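Local coordinates for extracellular protein 11-1 (Passalora fulva, PDB 6ZUS), which is a secreted, zinc-binding avirulence effector of a fungal plant pathogen, belonging to a structurally conserved effector family that shows epistatic interactions with plant resistance proteins, at residues A[30-42]-A[51-63]. Residues are numbered along the deposited sequence; the frame is centred on the assembly and turned at random.
Sequences SYDSLYQQFNLWK and DGFSTAIPKIQEA
Tyr31, Leu34, Tyr35 and Phe38 of helix 31-40 lie over strand 57-63 and the extended residues leading into it, the axes approaching to 7.9 Å and crossing obliquely at 129°. This is helix-on-sheet packing in an alpha+beta fold: the strand forms one margin of a four-stranded antiparallel sheet, and the helix covers a face of it, Leu34 reaching on to Trp13 and Phe38 to Ala80. Pro58 lies under the first turn of the helix. In this conformer of Tyr31, its CG sits over the centre of the Tyr31 ring, 3.6 Å from the centroid, a CH-pi contact in which the puckered proline turns its CG toward the phenol face; CG of Tyr31 is anti to the backbone N (chi1 -178°), which carries the phenol out over the proline. Next to it, Pro58 CB meets Leu34 CB at 3.8 Å, and Leu34 CD1 runs on to Ile60 CG1, branched side chains that give apolar contact along the strand. Ala56 suits its buried place because a lone methyl fits the corner between two aromatic faces, their centres in directions roughly at right angles: CB lies over a face of Tyr35 and, 3.7 Å from the centroid, over a face of Phe38. The rim of Phe38 is met in its plane by Phe53 CB, while the Phe53 ring crosses toward Trp41 at the indole edge, extending the apolar layer to Leu11. At the N terminus Ser30 caps the helix, its OG accepting from Ser33 N at 2.9 Å. Polar links lie beside the apolar core: a water donates to Ala56 O, though its very short approach to two-conformer Tyr31 OH is doubtful, and the backbone N of Ala56 donates to Tyr35 OH over 3.2 Å, with an N-H...O angle of 161°.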
ATOM      1  N   SER A  30      -8.831 -12.810   6.196  1.00 32.79           N
ATOM      2  CA  SER A  30      -9.416 -13.490   5.018  1.00 36.47           C
ATOM      3  C   SER A  30      -9.078 -12.680   3.772  1.00 34.57           C
ATOM      4  O   SER A  30      -8.876 -11.438   3.891  1.00 31.45           O
ATOM      5  CB  SER A  30     -10.909 -13.681   5.181  1.00 36.20           C
ATOM      6  OG  SER A  30     -11.634 -12.450   5.253  1.00 37.35           O
ATOM      7  N   TYR A  31      -9.035 -13.367   2.641  1.00 33.87           N
ATOM      8  CA  TYR A  31      -8.987 -12.802   1.260  0.50 31.49           C
ATOM      9  C   TYR A  31     -10.010 -11.677   1.199  1.00 32.65           C
ATOM     10  O   TYR A  31      -9.699 -10.577   0.751  1.00 33.02           O
ATOM     11  CB  TYR A  31      -9.318 -13.842   0.176  0.50 30.51           C
ATOM     12  CG  TYR A  31      -9.239 -13.318  -1.243  0.50 27.43           C
ATOM     13  CD1 TYR A  31     -10.218 -12.486  -1.762  0.50 28.59           C
ATOM     14  CD2 TYR A  31      -8.151 -13.610  -2.040  0.50 27.63           C
ATOM     15  CE1 TYR A  31     -10.116 -11.940  -3.025  0.50 26.66           C
ATOM     16  CE2 TYR A  31      -8.042 -13.094  -3.320  0.50 27.84           C
ATOM     17  CZ  TYR A  31      -9.017 -12.248  -3.797  0.50 25.08           C
ATOM     18  OH  TYR A  31      -8.878 -11.752  -5.041  0.50 30.39           O
ATOM     19  N   ASP A  32     -11.217 -11.972   1.692  1.00 32.06           N
ATOM     20  CA  ASP A  32     -12.385 -11.056   1.600  1.00 35.33           C
ATOM     21  C   ASP A  32     -12.168  -9.809   2.453  1.00 35.92           C
ATOM     22  O   ASP A  32     -12.499  -8.713   1.995  1.00 27.05           O
ATOM     23  CB  ASP A  32     -13.707 -11.723   1.984  1.00 46.31           C
ATOM     24  CG  ASP A  32     -14.484 -12.262   0.780  1.00 70.77           C
ATOM     25  OD1 ASP A  32     -13.871 -13.000  -0.063  1.00 75.09           O
ATOM     26  OD2 ASP A  32     -15.698 -11.918   0.666  1.00101.36           O
ATOM     27  N   SER A  33     -11.718  -9.972   3.696  1.00 31.48           N
ATOM     28  CA  SER A  33     -11.462  -8.834   4.612  1.00 29.53           C
ATOM     29  C   SER A  33     -10.375  -7.937   4.000  1.00 23.99           C
ATOM     30  O   SER A  33     -10.528  -6.708   4.084  1.00 26.75           O
ATOM     31  CB  SER A  33     -11.043  -9.318   5.993  1.00 34.34           C
ATOM     32  OG  SER A  33      -9.746  -9.962   5.957  1.00 42.80           O
ATOM     33  N   LEU A  34      -9.361  -8.534   3.390  1.00 21.73           N
ATOM     34  CA  LEU A  34      -8.217  -7.759   2.819  1.00 22.87           C
ATOM     35  C   LEU A  34      -8.685  -7.065   1.533  1.00 25.23           C
ATOM     36  O   LEU A  34      -8.372  -5.890   1.321  1.00 21.90           O
ATOM     37  CB  LEU A  34      -7.018  -8.672   2.604  1.00 21.96           C
ATOM     38  CG  LEU A  34      -6.352  -9.122   3.908  1.00 22.46           C
ATOM     39  CD1 LEU A  34      -5.421 -10.300   3.723  1.00 21.70           C
ATOM     40  CD2 LEU A  34      -5.657  -7.954   4.559  1.00 22.65           C
ATOM     41  N   TYR A  35      -9.503  -7.739   0.724  1.00 26.47           N
ATOM     42  CA  TYR A  35     -10.089  -7.100  -0.489  1.00 27.23           C
ATOM     43  C   TYR A  35     -10.940  -5.901  -0.032  1.00 26.96           C
ATOM     44  O   TYR A  35     -10.889  -4.813  -0.680  1.00 29.45           O
ATOM     45  CB  TYR A  35     -10.750  -8.157  -1.395  1.00 31.23           C
ATOM     46  CG  TYR A  35     -10.411  -7.912  -2.847  1.00 33.73           C
ATOM     47  CD1 TYR A  35     -10.991  -6.814  -3.512  1.00 42.16           C
ATOM     48  CD2 TYR A  35      -9.473  -8.661  -3.536  1.00 33.63           C
ATOM     49  CE1 TYR A  35     -10.717  -6.500  -4.841  1.00 39.29           C
ATOM     50  CE2 TYR A  35      -9.158  -8.337  -4.863  1.00 47.20           C
ATOM     51  CZ  TYR A  35      -9.785  -7.265  -5.527  1.00 46.47           C
ATOM     52  OH  TYR A  35      -9.499  -6.887  -6.828  1.00 45.88           O
ATOM     53  N   GLN A  36     -11.639  -5.976   1.104  1.00 26.23           N
ATOM     54  CA  GLN A  36     -12.466  -4.845   1.574  1.00 30.14           C
ATOM     55  C   GLN A  36     -11.540  -3.704   1.991  1.00 26.48           C
ATOM     56  O   GLN A  36     -11.933  -2.544   1.846  1.00 25.87           O
ATOM     57  CB  GLN A  36     -13.356  -5.128   2.788  1.00 41.16           C
ATOM     58  CG  GLN A  36     -14.478  -6.128   2.566  1.00 60.55           C
ATOM     59  CD  GLN A  36     -15.259  -6.369   3.839  1.00 86.31           C
ATOM     60  OE1 GLN A  36     -14.802  -7.064   4.758  1.00116.68           O
ATOM     61  NE2 GLN A  36     -16.457  -5.798   3.901  1.00 97.08           N
ATOM     62  N   GLN A  37     -10.390  -4.015   2.564  1.00 24.16           N
ATOM     63  CA  GLN A  37      -9.406  -2.932   2.893  1.00 24.46           C
ATOM     64  C   GLN A  37      -8.990  -2.247   1.591  1.00 21.56           C
ATOM     65  O   GLN A  37      -8.987  -1.003   1.543  1.00 21.90           O
ATOM     66  CB  GLN A  37      -8.228  -3.485   3.703  1.00 23.72           C
ATOM     67  CG  GLN A  37      -8.657  -3.745   5.156  1.00 24.35           C
ATOM     68  CD  GLN A  37      -8.954  -2.525   5.993  1.00 24.44           C
ATOM     69  OE1 GLN A  37      -8.650  -1.385   5.658  1.00 25.11           O
ATOM     70  NE2 GLN A  37      -9.453  -2.753   7.195  1.00 31.21           N
ATOM     71  N   PHE A  38      -8.667  -3.021   0.554  1.00 22.15           N
ATOM     72  CA  PHE A  38      -8.315  -2.440  -0.761  1.00 22.96           C
ATOM     73  C   PHE A  38      -9.446  -1.509  -1.246  1.00 21.97           C
ATOM     74  O   PHE A  38      -9.195  -0.397  -1.738  1.00 21.23           O
ATOM     75  CB  PHE A  38      -7.986  -3.516  -1.784  1.00 22.99           C
ATOM     76  CG  PHE A  38      -7.904  -2.980  -3.182  1.00 21.82           C
ATOM     77  CD1 PHE A  38      -6.772  -2.306  -3.616  1.00 21.90           C
ATOM     78  CD2 PHE A  38      -8.989  -3.100  -4.048  1.00 23.78           C
ATOM     79  CE1 PHE A  38      -6.708  -1.788  -4.889  1.00 22.03           C
ATOM     80  CE2 PHE A  38      -8.919  -2.595  -5.332  1.00 25.83           C
ATOM     81  CZ  PHE A  38      -7.795  -1.915  -5.739  1.00 24.97           C
ATOM     82  N   ASN A  39     -10.691  -1.935  -1.122  1.00 23.94           N
ATOM     83  CA  ASN A  39     -11.866  -1.128  -1.560  1.00 24.79           C
ATOM     84  C   ASN A  39     -11.916   0.218  -0.823  1.00 23.47           C
ATOM     85  O   ASN A  39     -12.458   1.152  -1.386  1.00 23.70           O
ATOM     86  CB  ASN A  39     -13.164  -1.919  -1.403  1.00 28.15           C
ATOM     87  CG  ASN A  39     -13.254  -3.063  -2.401  1.00 33.26           C
ATOM     88  OD1 ASN A  39     -12.520  -3.109  -3.401  1.00 31.07           O
ATOM     89  ND2 ASN A  39     -14.165  -3.985  -2.130  1.00 35.63           N
ATOM     90  N   LEU A  40     -11.332   0.352   0.390  1.00 20.31           N
ATOM     91  CA  LEU A  40     -11.329   1.645   1.129  1.00 20.72           C
ATOM     92  C   LEU A  40     -10.217   2.590   0.673  1.00 19.20           C
ATOM     93  O   LEU A  40     -10.242   3.771   1.066  1.00 19.38           O
ATOM     94  CB  LEU A  40     -11.150   1.339   2.608  1.00 24.44           C
ATOM     95  CG  LEU A  40     -12.345   0.644   3.254  1.00 29.78           C
ATOM     96  CD1 LEU A  40     -11.998   0.217   4.679  1.00 31.45           C
ATOM     97  CD2 LEU A  40     -13.561   1.580   3.228  1.00 29.53           C
ATOM     98  N   TRP A  41      -9.217   2.108  -0.063  1.00 18.10           N
ATOM     99  CA  TRP A  41      -8.160   3.011  -0.585  1.00 18.58           C
ATOM    100  C   TRP A  41      -8.816   4.143  -1.378  1.00 20.65           C
ATOM    101  O   TRP A  41      -9.798   3.877  -2.112  1.00 21.50           O
ATOM    102  CB  TRP A  41      -7.120   2.304  -1.463  1.00 17.75           C
ATOM    103  CG  TRP A  41      -6.342   1.209  -0.814  1.00 17.42           C
ATOM    104  CD1 TRP A  41      -6.464   0.699   0.445  1.00 17.43           C
ATOM    105  CD2 TRP A  41      -5.307   0.463  -1.472  1.00 17.63           C
ATOM    106  NE1 TRP A  41      -5.544  -0.300   0.624  1.00 18.25           N
ATOM    107  CE2 TRP A  41      -4.830  -0.478  -0.541  1.00 17.07           C
ATOM    108  CE3 TRP A  41      -4.739   0.504  -2.761  1.00 18.24           C
ATOM    109  CZ2 TRP A  41      -3.812  -1.387  -0.885  1.00 17.84           C
ATOM    110  CZ3 TRP A  41      -3.707  -0.353  -3.071  1.00 17.45           C
ATOM    111  CH2 TRP A  41      -3.249  -1.290  -2.143  1.00 18.53           C
ATOM    112  N   LYS A  42      -8.291   5.348  -1.226  1.00 21.76           N
ATOM    113  CA  LYS A  42      -8.773   6.543  -1.960  1.00 23.71           C
ATOM    114  C   LYS A  42      -8.353   6.408  -3.423  1.00 21.98           C
ATOM    115  O   LYS A  42      -7.135   6.369  -3.712  1.00 22.47           O
ATOM    116  CB  LYS A  42      -8.148   7.854  -1.487  1.00 30.88           C
ATOM    117  CG  LYS A  42      -8.577   8.396  -0.140  1.00 45.65           C
ATOM    118  CD  LYS A  42      -7.863   9.746   0.114  1.00 63.81           C
ATOM    119  CE  LYS A  42      -8.089  10.299   1.520  1.00 86.59           C
ATOM    120  NZ  LYS A  42      -7.254  11.497   1.803  1.00 95.93           N
ATOM    121  N   ASP A  51      -6.850   5.206 -15.463  1.00 23.33           N
ATOM    122  CA  ASP A  51      -6.734   3.729 -15.508  1.00 26.51           C
ATOM    123  C   ASP A  51      -6.797   3.106 -14.095  1.00 29.67           C
ATOM    124  O   ASP A  51      -6.738   1.857 -14.006  1.00 26.02           O
ATOM    125  CB  ASP A  51      -5.500   3.290 -16.307  1.00 26.48           C
ATOM    126  CG  ASP A  51      -5.705   3.377 -17.819  1.00 30.83           C
ATOM    127  OD1 ASP A  51      -6.847   3.130 -18.271  1.00 33.90           O
ATOM    128  OD2 ASP A  51      -4.742   3.652 -18.519  1.00 32.64           O
ATOM    129  N   GLY A  52      -6.904   3.897 -13.029  1.00 26.19           N
ATOM    130  CA  GLY A  52      -7.133   3.353 -11.681  1.00 26.28           C
ATOM    131  C   GLY A  52      -6.052   2.361 -11.252  1.00 24.51           C
ATOM    132  O   GLY A  52      -4.852   2.655 -11.404  1.00 21.85           O
ATOM    133  N   PHE A  53      -6.481   1.250 -10.651  1.00 24.16           N
ATOM    134  CA  PHE A  53      -5.636   0.316  -9.873  1.00 23.66           C
ATOM    135  C   PHE A  53      -5.788  -1.066 -10.487  1.00 23.57           C
ATOM    136  O   PHE A  53      -6.873  -1.417 -10.963  1.00 23.10           O
ATOM    137  CB  PHE A  53      -6.040   0.278  -8.394  1.00 23.97           C
ATOM    138  CG  PHE A  53      -5.783   1.577  -7.691  1.00 23.70           C
ATOM    139  CD1 PHE A  53      -6.480   2.716  -8.053  1.00 25.78           C
ATOM    140  CD2 PHE A  53      -4.755   1.704  -6.791  1.00 21.92           C
ATOM    141  CE1 PHE A  53      -6.223   3.942  -7.455  1.00 27.00           C
ATOM    142  CE2 PHE A  53      -4.502   2.914  -6.169  1.00 22.71           C
ATOM    143  CZ  PHE A  53      -5.237   4.035  -6.495  1.00 27.20           C
ATOM    144  N   SER A  54      -4.708  -1.816 -10.412  1.00 23.86           N
ATOM    145  CA  SER A  54      -4.643  -3.250 -10.780  1.00 25.68           C
ATOM    146  C   SER A  54      -5.530  -4.061  -9.833  1.00 26.45           C
ATOM    147  O   SER A  54      -6.094  -3.507  -8.826  1.00 25.39           O
ATOM    148  CB  SER A  54      -3.250  -3.726 -10.767  1.00 25.65           C
ATOM    149  OG  SER A  54      -2.842  -3.973  -9.441  1.00 27.15           O
ATOM    150  N   THR A  55      -5.776  -5.314 -10.223  1.00 27.56           N
ATOM    151  CA  THR A  55      -6.420  -6.326  -9.357  1.00 27.72           C
ATOM    152  C   THR A  55      -5.626  -6.396  -8.043  1.00 24.41           C
ATOM    153  O   THR A  55      -4.381  -6.338  -8.086  1.00 24.56           O
ATOM    154  CB  THR A  55      -6.444  -7.696 -10.058  1.00 33.42           C
ATOM    155  OG1 THR A  55      -7.302  -7.511 -11.188  1.00 40.45           O
ATOM    156  CG2 THR A  55      -6.965  -8.793  -9.165  1.00 34.87           C
ATOM    157  N   ALA A  56      -6.335  -6.399  -6.932  1.00 25.05           N
ATOM    158  CA  ALA A  56      -5.705  -6.473  -5.586  1.00 25.52           C
ATOM    159  C   ALA A  56      -5.306  -7.938  -5.327  1.00 28.96           C
ATOM    160  O   ALA A  56      -6.047  -8.846  -5.723  1.00 25.45           O
ATOM    161  CB  ALA A  56      -6.648  -5.920  -4.570  1.00 26.37           C
ATOM    162  N   ILE A  57      -4.193  -8.149  -4.637  1.00 25.70           N
ATOM    163  CA  ILE A  57      -3.696  -9.492  -4.249  1.00 26.16           C
ATOM    164  C   ILE A  57      -3.540  -9.536  -2.724  1.00 24.30           C
ATOM    165  O   ILE A  57      -2.540  -9.020  -2.216  1.00 23.84           O
ATOM    166  CB  ILE A  57      -2.378  -9.757  -4.981  1.00 27.27           C
ATOM    167  CG1 ILE A  57      -2.588  -9.679  -6.498  1.00 31.75           C
ATOM    168  CG2 ILE A  57      -1.774 -11.097  -4.556  1.00 35.94           C
ATOM    169  CD1 ILE A  57      -1.336  -9.906  -7.276  1.00 39.68           C
ATOM    170  N   PRO A  58      -4.511 -10.129  -2.001  1.00 25.51           N
ATOM    171  CA  PRO A  58      -4.351 -10.454  -0.577  1.00 25.90           C
ATOM    172  C   PRO A  58      -3.232 -11.462  -0.309  1.00 26.41           C
ATOM    173  O   PRO A  58      -2.924 -12.344  -1.131  1.00 24.80           O
ATOM    174  CB  PRO A  58      -5.724 -10.966  -0.103  1.00 26.50           C
ATOM    175  CG  PRO A  58      -6.678 -10.460  -1.152  1.00 28.40           C
ATOM    176  CD  PRO A  58      -5.874 -10.443  -2.456  1.00 29.44           C
ATOM    177  N   LYS A  59      -2.599 -11.339   0.855  1.00 23.86           N
ATOM    178  CA  LYS A  59      -1.553 -12.288   1.267  1.00 25.52           C
ATOM    179  C   LYS A  59      -1.643 -12.428   2.781  1.00 23.85           C
ATOM    180  O   LYS A  59      -1.949 -11.429   3.474  1.00 19.55           O
ATOM    181  CB  LYS A  59      -0.182 -11.793   0.822  1.00 32.80           C
ATOM    182  CG  LYS A  59       0.957 -12.769   1.053  1.00 47.78           C
ATOM    183  CD  LYS A  59       2.309 -12.084   1.288  1.00 69.67           C
ATOM    184  CE  LYS A  59       2.791 -11.222   0.132  1.00 86.29           C
ATOM    185  NZ  LYS A  59       4.261 -10.993   0.171  1.00 92.37           N
ATOM    186  N   ILE A  60      -1.335 -13.619   3.286  1.00 22.61           N
ATOM    187  CA  ILE A  60      -1.318 -13.917   4.751  1.00 21.90           C
ATOM    188  C   ILE A  60      -0.011 -14.668   5.008  1.00 24.45           C
ATOM    189  O   ILE A  60       0.289 -15.622   4.258  1.00 24.66           O
ATOM    190  CB  ILE A  60      -2.570 -14.701   5.158  1.00 26.29           C
ATOM    191  CG1 ILE A  60      -3.860 -13.951   4.807  1.00 27.21           C
ATOM    192  CG2 ILE A  60      -2.512 -15.096   6.637  1.00 29.37           C
ATOM    193  CD1 ILE A  60      -5.146 -14.751   5.076  1.00 29.91           C
ATOM    194  N   GLN A  61       0.799 -14.165   5.911  1.00 21.27           N
ATOM    195  CA  GLN A  61       2.090 -14.761   6.318  1.00 21.95           C
ATOM    196  C   GLN A  61       1.987 -15.024   7.830  1.00 22.04           C
ATOM    197  O   GLN A  61       1.373 -14.197   8.558  1.00 20.80           O
ATOM    198  CB  GLN A  61       3.290 -13.828   6.133  1.00 24.87           C
ATOM    199  CG  GLN A  61       3.469 -13.291   4.735  1.00 30.31           C
ATOM    200  CD  GLN A  61       4.486 -12.162   4.746  1.00 33.19           C
ATOM    201  OE1 GLN A  61       5.671 -12.378   5.053  1.00 30.52           O
ATOM    202  NE2 GLN A  61       3.995 -10.950   4.470  1.00 28.48           N
ATOM    203  N   GLU A  62       2.618 -16.097   8.285  1.00 20.13           N
ATOM    204  CA  GLU A  62       2.605 -16.545   9.692  1.00 24.02           C
ATOM    205  C   GLU A  62       4.003 -17.076  10.005  1.00 23.98           C
ATOM    206  O   GLU A  62       4.574 -17.838   9.175  1.00 21.49           O
ATOM    207  CB  GLU A  62       1.529 -17.644   9.819  1.00 28.49           C
ATOM    208  CG  GLU A  62       1.428 -18.328  11.176  1.00 34.00           C
ATOM    209  CD  GLU A  62       0.425 -19.487  11.198  1.00 35.00           C
ATOM    210  OE1 GLU A  62      -0.805 -19.268  10.969  1.00 30.95           O
ATOM    211  OE2 GLU A  62       0.881 -20.623  11.451  1.00 33.70           O
ATOM    212  N   ALA A  63       4.509 -16.769  11.188  1.00 24.87           N
ATOM    213  CA  ALA A  63       5.790 -17.320  11.683  1.00 23.94           C
ATOM    214  C   ALA A  63       5.735 -17.297  13.204  1.00 23.50           C
ATOM    215  O   ALA A  63       5.185 -16.359  13.765  1.00 21.96           O
ATOM    216  CB  ALA A  63       6.963 -16.512  11.153  1.00 25.63           C
TER
HETATM  217  O   HOH W   1      -6.686 -11.430  -6.158  1.00 36.55           O